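Local coordinates for protein pectate lyase (Paenibacillus sp. 0602, PDB 5GT5) that cleaves pectate by elimination, probably also partly methyl-esterified pectin, probably in an endo manner and with calcium as cofactor, at residues D38-L43 with T71-K76; Y34-L39 with E64-A69; I94-F99 with A115-K120. The protein carries 1 engineered substitution. All coordinates share one frame; numbering follows the deposited sequence.

Interaction 1. Residues D38-L43 with T71-K76; sequences DLALAL and TSPFAK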
ATOM      1  N   ASP A  38      17.160 -11.901 -21.414  1.00  9.60           N
ATOM      2  CA  ASP A  38      15.886 -11.198 -21.550  1.00 11.23           C
ATOM      3  C   ASP A  38      15.298 -10.918 -20.183  1.00  8.81           C
ATOM      4  O   ASP A  38      14.820  -9.819 -19.931  1.00  9.33           O
ATOM      5  CB  ASP A  38      14.851 -12.011 -22.332  1.00  9.62           C
ATOM      6  CG  ASP A  38      15.254 -12.286 -23.769  1.00 12.40           C
ATOM      7  OD1 ASP A  38      16.081 -11.539 -24.371  1.00 12.36           O
ATOM      8  OD2 ASP A  38      14.698 -13.273 -24.293  1.00 10.92           O
ATOM      9  N   LEU A  39      15.348 -11.893 -19.275  1.00  7.72           N
ATOM     10  CA  LEU A  39      14.766 -11.683 -17.957  1.00  9.63           C
ATOM     11  C   LEU A  39      15.553 -10.623 -17.182  1.00  9.74           C
ATOM     12  O   LEU A  39      14.968  -9.757 -16.507  1.00  8.80           O
ATOM     13  CB  LEU A  39      14.760 -12.989 -17.176  1.00  7.55           C
ATOM     14  CG  LEU A  39      13.952 -12.955 -15.865  1.00  7.73           C
ATOM     15  CD1 LEU A  39      12.489 -12.662 -16.134  1.00 10.62           C
ATOM     16  CD2 LEU A  39      14.077 -14.305 -15.128  1.00 11.46           C
ATOM     17  N   ALA A  40      16.876 -10.704 -17.246  1.00  7.78           N
ATOM     18  CA  ALA A  40      17.725  -9.753 -16.567  1.00  9.01           C
ATOM     19  C   ALA A  40      17.478  -8.330 -17.048  1.00  8.47           C
ATOM     20  O   ALA A  40      17.434  -7.383 -16.247  1.00  8.84           O
ATOM     21  CB  ALA A  40      19.158 -10.116 -16.729  1.00 10.13           C
ATOM     22  N   LEU A  41      17.302  -8.171 -18.353  1.00  8.76           N
ATOM     23  CA  LEU A  41      17.023  -6.843 -18.878  1.00  9.66           C
ATOM     24  C   LEU A  41      15.652  -6.340 -18.457  1.00 10.90           C
ATOM     25  O   LEU A  41      15.517  -5.168 -18.092  1.00 12.68           O
ATOM     26  CB  LEU A  41      17.132  -6.844 -20.397  1.00 10.65           C
ATOM     27  CG  LEU A  41      18.555  -7.015 -20.931  1.00 15.41           C
ATOM     28  CD1 LEU A  41      18.540  -7.170 -22.470  1.00 16.08           C
ATOM     29  CD2 LEU A  41      19.431  -5.844 -20.516  1.00 21.43           C
ATOM     30  N   ALA A  42      14.646  -7.217 -18.462  1.00  7.58           N
ATOM     31  CA  ALA A  42      13.279  -6.840 -18.126  1.00  8.70           C
ATOM     32  C   ALA A  42      13.114  -6.461 -16.654  1.00  9.48           C
ATOM     33  O   ALA A  42      12.370  -5.524 -16.344  1.00  9.51           O
ATOM     34  CB  ALA A  42      12.347  -7.970 -18.461  1.00  8.84           C
ATOM     35  N   LEU A  43      13.797  -7.193 -15.762  1.00  7.83           N
ATOM     36  CA  LEU A  43      13.604  -7.032 -14.318  1.00  6.51           C
ATOM     37  C   LEU A  43      14.664  -6.165 -13.644  1.00  8.73           C
ATOM     38  O   LEU A  43      14.691  -6.053 -12.422  1.00  9.28           O
ATOM     39  CB  LEU A  43      13.482  -8.396 -13.626  1.00  6.66           C
ATOM     40  CG  LEU A  43      12.213  -9.149 -13.988  1.00  9.04           C
ATOM     41  CD1 LEU A  43      12.260 -10.485 -13.223  1.00 10.84           C
ATOM     42  CD2 LEU A  43      10.920  -8.360 -13.662  1.00 11.48           C
ATOM     43  N   THR A  71      24.464 -10.368 -13.892  1.00  9.90           N
ATOM     44  CA  THR A  71      24.536  -9.009 -13.402  1.00 11.00           C
ATOM     45  C   THR A  71      23.181  -8.703 -12.789  1.00 10.57           C
ATOM     46  O   THR A  71      22.212  -9.351 -13.161  1.00 10.10           O
ATOM     47  CB  THR A  71      24.868  -8.022 -14.594  1.00 12.53           C
ATOM     48  OG1 THR A  71      25.137  -6.722 -14.067  1.00 17.25           O
ATOM     49  CG2 THR A  71      23.745  -7.969 -15.643  1.00 12.12           C
ATOM     50  N   SER A  72      23.111  -7.727 -11.886  1.00 11.04           N
ATOM     51  CA  SER A  72      21.822  -7.336 -11.302  1.00 10.35           C
ATOM     52  C   SER A  72      20.798  -7.193 -12.408  1.00 12.43           C
ATOM     53  O   SER A  72      21.071  -6.567 -13.446  1.00 11.45           O
ATOM     54  CB  SER A  72      21.915  -6.033 -10.508  1.00 13.88           C
ATOM     55  OG  SER A  72      22.924  -6.125  -9.528  1.00 21.82           O
ATOM     56  N   PRO A  73      19.601  -7.766 -12.224  1.00  9.20           N
ATOM     57  CA  PRO A  73      19.033  -8.300 -10.967  1.00  7.90           C
ATOM     58  C   PRO A  73      19.408  -9.730 -10.599  1.00  8.95           C
ATOM     59  O   PRO A  73      18.848 -10.219  -9.618  1.00  9.18           O
ATOM     60  CB  PRO A  73      17.533  -8.261 -11.248  1.00 10.16           C
ATOM     61  CG  PRO A  73      17.449  -8.568 -12.736  1.00  9.94           C
ATOM     62  CD  PRO A  73      18.645  -7.833 -13.343  1.00 10.48           C
ATOM     63  N   PHE A  74      20.265 -10.404 -11.362  1.00  9.10           N
ATOM     64  CA  PHE A  74      20.777 -11.732 -10.979  1.00  7.01           C
ATOM     65  C   PHE A  74      22.017 -11.629 -10.118  1.00 11.33           C
ATOM     66  O   PHE A  74      22.881 -10.778 -10.360  1.00 11.72           O
ATOM     67  CB  PHE A  74      21.206 -12.525 -12.213  1.00  7.27           C
ATOM     68  CG  PHE A  74      20.079 -13.136 -13.011  1.00  8.38           C
ATOM     69  CD1 PHE A  74      19.211 -12.333 -13.763  1.00  9.21           C
ATOM     70  CD2 PHE A  74      19.947 -14.527 -13.098  1.00  9.97           C
ATOM     71  CE1 PHE A  74      18.192 -12.902 -14.535  1.00  9.03           C
ATOM     72  CE2 PHE A  74      18.927 -15.113 -13.870  1.00  9.19           C
ATOM     73  CZ  PHE A  74      18.063 -14.312 -14.606  1.00 10.23           C
ATOM     74  N   ALA A  75      22.129 -12.528  -9.142  1.00  9.66           N
ATOM     75  CA  ALA A  75      23.358 -12.687  -8.381  1.00  9.11           C
ATOM     76  C   ALA A  75      23.546 -14.163  -8.109  1.00 11.24           C
ATOM     77  O   ALA A  75      22.583 -14.930  -8.145  1.00 10.09           O
ATOM     78  CB  ALA A  75      23.279 -11.945  -7.083  1.00 12.01           C
ATOM     79  N   LYS A  76      24.775 -14.555  -7.824  1.00 11.74           N
ATOM     80  CA  LYS A  76      25.030 -15.937  -7.416  1.00 10.72           C
ATOM     81  C   LYS A  76      24.434 -16.163  -6.023  1.00  8.47           C
ATOM     82  O   LYS A  76      24.638 -15.356  -5.110  1.00 12.21           O
ATOM     83  CB  LYS A  76      26.537 -16.223  -7.377  1.00 14.11           C
ATOM     84  CG  LYS A  76      26.850 -17.695  -7.169  1.00 15.58           C
ATOM     85  CD  LYS A  76      28.353 -17.953  -7.015  1.00 18.89           C
ATOM     86  CE  LYS A  76      28.842 -17.480  -5.639  1.00 27.54           C
ATOM     87  NZ  LYS A  76      28.278 -18.231  -4.453  1.00 34.49           N
TER
HETATM   88  O   HOH W   1      20.091  -6.357 -16.070  1.00 11.86           O
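A40 is the low bump on which two neighbouring side chains, P73 and F74, come to rest. Its methyl lies 3.7 Å from CE1 of F74, with CD1 of the same ring equally near, and it approaches the ring obliquely. F74 has CG beside its own backbone N and anti to the carbonyl carbon (chi1 -77°), and this swings the ring back from the strand to the helix. Further along the ring, CZ of F74 is met by CD2 of L39 at 4.0 Å, the two side chains crossing at about a right angle. P73 spans one helical turn, filling the shallow hollow between the carbonyl of A40 and CB of L43. Its CD sits 3.2 Å from the carbonyl O of A40, and its CG is 4.1 Å from CB of L43. The S72-P73 peptide is cis, and T71-F74 form a type VIa turn, closed by F74 N donating to T71 O at 2.9 Å. No direct hydrogen bond joins helix and turn; instead one water donates to both A40 O, at 2.9 Å, and S72 O, bridging the two backbones beside the proline. With an alanine in place of F74, the methyls of A40 and L39 would probably lose their common partner and a gap would open between helix and strand. In the fold, helix 36-43 is the amphipathic cap on the N-terminal end of the right-handed parallel beta-helix of polysaccharide lyase family 1. L39 and L43 also reach V52 of strand 51-54, while strand 74-76 runs antiparallel along the edge of 92-97.

Interaction 2. Residues Y34-L39 with E64-A69; sequences YNATDL and EIPSAA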
ATOM      1  N   TYR A  34      12.677 -15.093 -23.357  1.00 10.19           N
ATOM      2  CA  TYR A  34      13.002 -16.418 -23.891  1.00  8.94           C
ATOM      3  C   TYR A  34      14.189 -17.040 -23.207  1.00  9.06           C
ATOM      4  O   TYR A  34      14.407 -18.250 -23.311  1.00 10.08           O
ATOM      5  CB  TYR A  34      13.291 -16.319 -25.393  1.00  9.85           C
ATOM      6  CG  TYR A  34      12.132 -15.778 -26.194  1.00  8.30           C
ATOM      7  CD1 TYR A  34      11.979 -14.401 -26.423  1.00 11.37           C
ATOM      8  CD2 TYR A  34      11.187 -16.635 -26.740  1.00  7.54           C
ATOM      9  CE1 TYR A  34      10.889 -13.908 -27.169  1.00 10.00           C
ATOM     10  CE2 TYR A  34      10.106 -16.147 -27.460  1.00 10.78           C
ATOM     11  CZ  TYR A  34       9.965 -14.793 -27.674  1.00  9.44           C
ATOM     12  OH  TYR A  34       8.899 -14.313 -28.398  1.00 12.23           O
ATOM     13  N   ASN A  35      14.964 -16.226 -22.500  1.00  9.02           N
ATOM     14  CA  ASN A  35      16.186 -16.680 -21.872  1.00  8.08           C
ATOM     15  C   ASN A  35      16.536 -15.785 -20.704  1.00  9.29           C
ATOM     16  O   ASN A  35      15.819 -14.810 -20.438  1.00  8.80           O
ATOM     17  CB  ASN A  35      17.309 -16.755 -22.918  1.00 10.11           C
ATOM     18  CG  ASN A  35      17.607 -15.418 -23.545  1.00 14.51           C
ATOM     19  OD1 ASN A  35      17.796 -14.421 -22.859  1.00 11.03           O
ATOM     20  ND2 ASN A  35      17.662 -15.395 -24.879  1.00 13.09           N
ATOM     21  N   ALA A  36      17.604 -16.127 -19.998  1.00  9.32           N
ATOM     22  CA  ALA A  36      17.978 -15.418 -18.777  1.00  8.11           C
ATOM     23  C   ALA A  36      18.362 -13.967 -19.041  1.00 10.07           C
ATOM     24  O   ALA A  36      18.103 -13.092 -18.216  1.00  9.39           O
ATOM     25  CB  ALA A  36      19.111 -16.127 -18.070  1.00 11.16           C
ATOM     26  N   THR A  37      18.992 -13.697 -20.188  1.00  8.74           N
ATOM     27  CA  THR A  37      19.379 -12.312 -20.494  1.00  8.61           C
ATOM     28  C   THR A  37      18.161 -11.412 -20.686  1.00  8.75           C
ATOM     29  O   THR A  37      18.128 -10.305 -20.149  1.00  9.52           O
ATOM     30  CB  THR A  37      20.259 -12.256 -21.733  1.00 13.47           C
ATOM     31  OG1 THR A  37      21.400 -13.099 -21.526  1.00 13.57           O
ATOM     32  CG2 THR A  37      20.745 -10.827 -21.981  1.00 14.73           C
ATOM     33  N   ASP A  38      17.160 -11.901 -21.414  1.00  9.60           N
ATOM     34  CA  ASP A  38      15.886 -11.198 -21.550  1.00 11.23           C
ATOM     35  C   ASP A  38      15.298 -10.918 -20.183  1.00  8.81           C
ATOM     36  O   ASP A  38      14.820  -9.819 -19.931  1.00  9.33           O
ATOM     37  CB  ASP A  38      14.851 -12.011 -22.332  1.00  9.62           C
ATOM     38  CG  ASP A  38      15.254 -12.286 -23.769  1.00 12.40           C
ATOM     39  OD1 ASP A  38      16.081 -11.539 -24.371  1.00 12.36           O
ATOM     40  OD2 ASP A  38      14.698 -13.273 -24.293  1.00 10.92           O
ATOM     41  N   LEU A  39      15.348 -11.893 -19.275  1.00  7.72           N
ATOM     42  CA  LEU A  39      14.766 -11.683 -17.957  1.00  9.63           C
ATOM     43  C   LEU A  39      15.553 -10.623 -17.182  1.00  9.74           C
ATOM     44  O   LEU A  39      14.968  -9.757 -16.507  1.00  8.80           O
ATOM     45  CB  LEU A  39      14.760 -12.989 -17.176  1.00  7.55           C
ATOM     46  CG  LEU A  39      13.952 -12.955 -15.865  1.00  7.73           C
ATOM     47  CD1 LEU A  39      12.489 -12.662 -16.134  1.00 10.62           C
ATOM     48  CD2 LEU A  39      14.077 -14.305 -15.128  1.00 11.46           C
ATOM     49  N   GLU A  64      24.850 -21.671 -15.660  1.00 11.44           N
ATOM     50  CA  GLU A  64      24.303 -22.052 -16.948  1.00 11.86           C
ATOM     51  C   GLU A  64      23.769 -20.895 -17.765  1.00 13.34           C
ATOM     52  O   GLU A  64      23.489 -21.051 -18.957  1.00 17.33           O
ATOM     53  CB  GLU A  64      23.215 -23.126 -16.798  1.00 12.07           C
ATOM     54  CG  GLU A  64      22.024 -22.667 -15.950  1.00 11.12           C
ATOM     55  CD  GLU A  64      20.983 -23.742 -15.732  1.00 11.71           C
ATOM     56  OE1 GLU A  64      21.042 -24.823 -16.377  1.00 11.95           O
ATOM     57  OE2 GLU A  64      20.075 -23.481 -14.876  1.00 10.52           O
ATOM     58  N   ILE A  65      23.554 -19.761 -17.121  1.00 11.56           N
ATOM     59  CA  ILE A  65      23.011 -18.604 -17.827  1.00 15.72           C
ATOM     60  C   ILE A  65      24.082 -17.908 -18.650  1.00 13.32           C
ATOM     61  O   ILE A  65      25.275 -18.070 -18.386  1.00 13.81           O
ATOM     62  CB  ILE A  65      22.316 -17.608 -16.860  1.00 10.51           C
ATOM     63  CG1 ILE A  65      23.323 -17.025 -15.867  1.00  8.33           C
ATOM     64  CG2 ILE A  65      21.152 -18.329 -16.179  1.00 13.17           C
ATOM     65  CD1 ILE A  65      22.742 -16.044 -14.798  1.00 10.83           C
ATOM     66  N   PRO A  66      23.658 -17.128 -19.659  1.00 17.09           N
ATOM     67  CA  PRO A  66      24.670 -16.399 -20.429  1.00 19.54           C
ATOM     68  C   PRO A  66      25.438 -15.418 -19.564  1.00 17.20           C
ATOM     69  O   PRO A  66      24.886 -14.898 -18.579  1.00 14.11           O
ATOM     70  CB  PRO A  66      23.841 -15.656 -21.489  1.00 14.91           C
ATOM     71  CG  PRO A  66      22.611 -16.432 -21.629  1.00 16.35           C
ATOM     72  CD  PRO A  66      22.320 -17.028 -20.262  1.00 15.92           C
ATOM     73  N   SER A  67      26.692 -15.142 -19.918  1.00 17.00           N
ATOM     74  CA  SER A  67      27.492 -14.162 -19.192  1.00 16.65           C
ATOM     75  C   SER A  67      26.782 -12.818 -19.081  1.00 15.23           C
ATOM     76  O   SER A  67      26.881 -12.156 -18.064  1.00 18.59           O
ATOM     77  CB  SER A  67      28.862 -13.948 -19.853  1.00 23.44           C
ATOM     78  OG  SER A  67      29.585 -15.162 -19.963  1.00 38.07           O
ATOM     79  N   ALA A  68      26.043 -12.435 -20.120  1.00 18.17           N
ATOM     80  CA  ALA A  68      25.342 -11.151 -20.119  1.00 17.85           C
ATOM     81  C   ALA A  68      24.241 -11.092 -19.056  1.00 18.84           C
ATOM     82  O   ALA A  68      23.782 -10.004 -18.673  1.00 16.73           O
ATOM     83  CB  ALA A  68      24.768 -10.873 -21.467  1.00 18.02           C
ATOM     84  N   ALA A  69      23.806 -12.254 -18.587  1.00 12.51           N
ATOM     85  CA  ALA A  69      22.767 -12.292 -17.546  1.00 13.73           C
ATOM     86  C   ALA A  69      23.372 -12.277 -16.150  1.00 13.45           C
ATOM     87  O   ALA A  69      22.644 -12.152 -15.169  1.00 12.88           O
ATOM     88  CB  ALA A  69      21.875 -13.544 -17.727  1.00 11.75           C
TER
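A36, in the first turn of the helix, presses its methyl into I65 and A69, the tight end of this contact. CB of A36 is 3.5 Å from CG2 of I65 and 3.8 Å from CB of A69, and CD of P66 closes in at 4.0 Å. I65 holds CG1 in the crowded position between its backbone N and carbonyl carbon (chi1 63°), which leaves CG2 as the branch that meets the alanine. The small A36 and A69 let the backbones draw close; the nearest CA pair is T37 with A69. F74 of strand 74-76 touches both A36 and I65, so this side is buried. The helix start is fixed by an N-cap: OD1 of N35 accepts from N of D38 at 3.0 Å in a nearly straight bond, 172° at the hydrogen. D38 in turn uses the anti lone pair of OD2 to accept from N of Y34, 2.9 Å away, tying the residue ahead of the cap to the first turn. This capped end belongs to the helix that covers the N-terminal end of the family's parallel beta-helix. The other side faces solvent, with P66 and A68 exposed and T37 partly so. OG1 of T37 sits against the CB-CG edge of P66, 3.5 Å from its CB, with no hydrogen bond to the loop, whereas CG2 of T37 approaches CB of A68 only to 4.1 Å. P66 lies just before the short 3-10 turn 67-69, and its O accepts from A69 N.

Interaction 3. Residues I94-F99 with A115-K120; sequences ITVDGF and AAISVK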
ATOM      1  N   ILE A  94      17.379 -13.820  -7.943  1.00  8.04           N
ATOM      2  CA  ILE A  94      16.914 -12.747  -8.825  1.00  7.65           C
ATOM      3  C   ILE A  94      16.105 -11.784  -7.993  1.00  8.22           C
ATOM      4  O   ILE A  94      15.084 -12.164  -7.408  1.00  9.05           O
ATOM      5  CB  ILE A  94      16.062 -13.305  -9.960  1.00  7.04           C
ATOM      6  CG1 ILE A  94      16.847 -14.363 -10.769  1.00  8.30           C
ATOM      7  CG2 ILE A  94      15.604 -12.159 -10.829  1.00  9.75           C
ATOM      8  CD1 ILE A  94      16.005 -15.253 -11.633  1.00 10.55           C
ATOM      9  N   THR A  95      16.592 -10.545  -7.886  1.00  7.52           N
ATOM     10  CA  THR A  95      15.961  -9.562  -7.010  1.00  9.87           C
ATOM     11  C   THR A  95      15.187  -8.521  -7.806  1.00  9.31           C
ATOM     12  O   THR A  95      15.797  -7.704  -8.522  1.00 11.64           O
ATOM     13  CB  THR A  95      16.988  -8.854  -6.108  1.00  9.71           C
ATOM     14  OG1 THR A  95      17.638  -9.835  -5.295  1.00 10.56           O
ATOM     15  CG2 THR A  95      16.293  -7.871  -5.178  1.00 12.15           C
ATOM     16  N   VAL A  96      13.866  -8.537  -7.638  1.00  8.26           N
ATOM     17  CA  VAL A  96      12.955  -7.572  -8.227  1.00  8.67           C
ATOM     18  C   VAL A  96      12.820  -6.453  -7.227  1.00  7.31           C
ATOM     19  O   VAL A  96      12.201  -6.646  -6.161  1.00  7.93           O
ATOM     20  CB  VAL A  96      11.585  -8.248  -8.453  1.00  7.61           C
ATOM     21  CG1 VAL A  96      10.549  -7.286  -8.978  1.00  8.20           C
ATOM     22  CG2 VAL A  96      11.729  -9.439  -9.431  1.00 10.34           C
ATOM     23  N   ASP A  97      13.397  -5.290  -7.551  1.00  6.55           N
ATOM     24  CA  ASP A  97      13.598  -4.217  -6.576  1.00  7.06           C
ATOM     25  C   ASP A  97      12.985  -2.914  -7.080  1.00  8.03           C
ATOM     26  O   ASP A  97      13.258  -2.472  -8.199  1.00  9.84           O
ATOM     27  CB  ASP A  97      15.111  -4.010  -6.363  1.00  9.81           C
ATOM     28  CG  ASP A  97      15.447  -3.086  -5.196  1.00 12.60           C
ATOM     29  OD1 ASP A  97      14.549  -2.482  -4.579  1.00 12.42           O
ATOM     30  OD2 ASP A  97      16.655  -2.965  -4.897  1.00 18.40           O
ATOM     31  N   GLY A  98      12.098  -2.332  -6.293  1.00  6.14           N
ATOM     32  CA  GLY A  98      11.630  -0.996  -6.608  1.00  8.20           C
ATOM     33  C   GLY A  98      10.586  -0.910  -7.702  1.00  8.90           C
ATOM     34  O   GLY A  98      10.398   0.163  -8.281  1.00 10.67           O
ATOM     35  N   PHE A  99       9.892  -2.001  -8.019  1.00  7.02           N
ATOM     36  CA  PHE A  99       8.851  -1.988  -9.033  1.00  6.84           C
ATOM     37  C   PHE A  99       7.518  -1.509  -8.482  1.00  7.00           C
ATOM     38  O   PHE A  99       7.208  -1.761  -7.313  1.00  8.79           O
ATOM     39  CB  PHE A  99       8.717  -3.374  -9.687  1.00  6.20           C
ATOM     40  CG  PHE A  99       9.757  -3.613 -10.743  1.00  7.98           C
ATOM     41  CD1 PHE A  99      11.037  -4.025 -10.377  1.00  8.62           C
ATOM     42  CD2 PHE A  99       9.496  -3.347 -12.088  1.00  8.09           C
ATOM     43  CE1 PHE A  99      12.054  -4.182 -11.361  1.00  9.88           C
ATOM     44  CE2 PHE A  99      10.499  -3.501 -13.067  1.00  9.29           C
ATOM     45  CZ  PHE A  99      11.777  -3.954 -12.695  1.00  8.15           C
ATOM     46  N   ALA A 115      16.651 -21.099  -9.481  1.00  6.15           N
ATOM     47  CA  ALA A 115      16.725 -19.705  -9.004  1.00  6.10           C
ATOM     48  C   ALA A 115      15.687 -19.350  -7.970  1.00  6.36           C
ATOM     49  O   ALA A 115      14.525 -19.749  -8.072  1.00  8.53           O
ATOM     50  CB  ALA A 115      16.680 -18.680 -10.149  1.00  8.62           C
ATOM     51  N   ALA A 116      16.118 -18.552  -6.997  1.00  7.11           N
ATOM     52  CA  ALA A 116      15.221 -17.912  -6.032  1.00  7.29           C
ATOM     53  C   ALA A 116      14.834 -16.530  -6.536  1.00  6.39           C
ATOM     54  O   ALA A 116      15.651 -15.839  -7.155  1.00  8.52           O
ATOM     55  CB  ALA A 116      15.944 -17.739  -4.690  1.00  7.37           C
ATOM     56  N   ILE A 117      13.596 -16.126  -6.261  1.00  6.25           N
ATOM     57  CA  ILE A 117      13.113 -14.767  -6.565  1.00  6.42           C
ATOM     58  C   ILE A 117      12.905 -14.009  -5.265  1.00  6.42           C
ATOM     59  O   ILE A 117      12.258 -14.510  -4.340  1.00  7.31           O
ATOM     60  CB  ILE A 117      11.828 -14.771  -7.372  1.00  7.84           C
ATOM     61  CG1 ILE A 117      12.112 -15.380  -8.758  1.00 12.35           C
ATOM     62  CG2 ILE A 117      11.268 -13.299  -7.520  1.00  8.78           C
ATOM     63  CD1 ILE A 117      10.902 -15.494  -9.621  1.00 16.37           C
ATOM     64  N   SER A 118      13.478 -12.811  -5.186  1.00  6.67           N
ATOM     65  CA  SER A 118      13.291 -11.928  -4.044  1.00  7.66           C
ATOM     66  C   SER A 118      12.610 -10.671  -4.552  1.00  9.95           C
ATOM     67  O   SER A 118      13.094 -10.033  -5.489  1.00 10.79           O
ATOM     68  CB  SER A 118      14.647 -11.594  -3.434  1.00 11.24           C
ATOM     69  OG  SER A 118      14.555 -10.593  -2.426  1.00 16.76           O
ATOM     70  N   VAL A 119      11.450 -10.366  -3.985  1.00  7.52           N
ATOM     71  CA  VAL A 119      10.747  -9.126  -4.302  1.00  7.11           C
ATOM     72  C   VAL A 119      10.978  -8.170  -3.163  1.00  5.83           C
ATOM     73  O   VAL A 119      10.624  -8.453  -2.014  1.00  8.67           O
ATOM     74  CB  VAL A 119       9.251  -9.352  -4.510  1.00  5.89           C
ATOM     75  CG1 VAL A 119       8.537  -8.016  -4.801  1.00  8.89           C
ATOM     76  CG2 VAL A 119       8.991 -10.384  -5.639  1.00  9.76           C
ATOM     77  N   LYS A 120      11.629  -7.047  -3.440  1.00  6.74           N
ATOM     78  CA  LYS A 120      11.966  -6.075  -2.385  1.00  5.95           C
ATOM     79  C   LYS A 120      11.468  -4.713  -2.769  1.00  6.49           C
ATOM     80  O   LYS A 120      11.569  -4.321  -3.925  1.00  7.29           O
ATOM     81  CB  LYS A 120      13.485  -5.939  -2.196  1.00  9.03           C
ATOM     82  CG  LYS A 120      14.145  -7.198  -1.673  1.00 10.99           C
ATOM     83  CD  LYS A 120      15.643  -7.002  -1.482  1.00 12.39           C
ATOM     84  CE  LYS A 120      16.313  -8.252  -0.886  1.00 22.43           C
ATOM     85  NZ  LYS A 120      17.771  -7.991  -0.676  1.00 28.72           N
TER
HETATM   86  O   HOH W   2      18.829  -9.343  -2.800  1.00 37.95           O
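Strands 94-97 and 115-120 run parallel, their axes 4.6 Å apart at closest and their directions differing by 18°, with I94 level with I117 and V96 with V119. I94 and V96 each straddle the residue opposite: I94 N donates to A116 O and I94 O accepts from S118 N, then V96 N donates to S118 O at 2.7 Å and V96 O accepts from K120 N. G98 N prolongs the ladder to K120 O with a longer bond of 3.1 Å, past the end of its strand, where the glycine takes a positive phi. On the face bearing I94, V96, I117 and V119 the contacts are apolar. CD1 of I94 reaches along to CB of A115 at 3.8 Å, while V96 packs more lightly, its CG2 lying 4.3 Å from CG2 of I117. T95, D97, S118 and K120 point to the other face. There K120 stretches its extended chain obliquely across T95, whose CG2 is 3.9 Å from CD of the lysine. T95 has OG1 beside its backbone N (chi1 -60°); this hydroxyl and NZ of K120 share a water, which accepts a hydrogen bond from NZ at 2.7 Å. D97 turns its charge to R121 in a salt bridge. The side chain of A116 is about 6 Å from that of D152, a likely calcium ligand, so the A116 end of strand 115-120 lies near the probable calcium site. In the parallel beta-helix, strand 92-97 has 74-76 on its far side and 115-120 has 154-157, while L39 and L43 of helix 36-43 cover I94 and V96.

From the N terminus, helix 36-43 opens both interaction 2 and interaction 1, which share D38 and L39. Interaction 2 closes first, when loop 64-69 returns to the start of the helix; interaction 1 closes just afterwards at 71-76, farther along it. The two loops therefore cross rather than nest, and both enclose strands 51-54 and 58-59. The ring of F74 binds them together, touching I65 and A69 as well as its own contact. Interaction 3 follows in series, its loop closed by strand 115-120. It joins interaction 1 through the backbone pair P73 and T95, so the capping helix, its covering loop and successive strands of the beta-helix are linked.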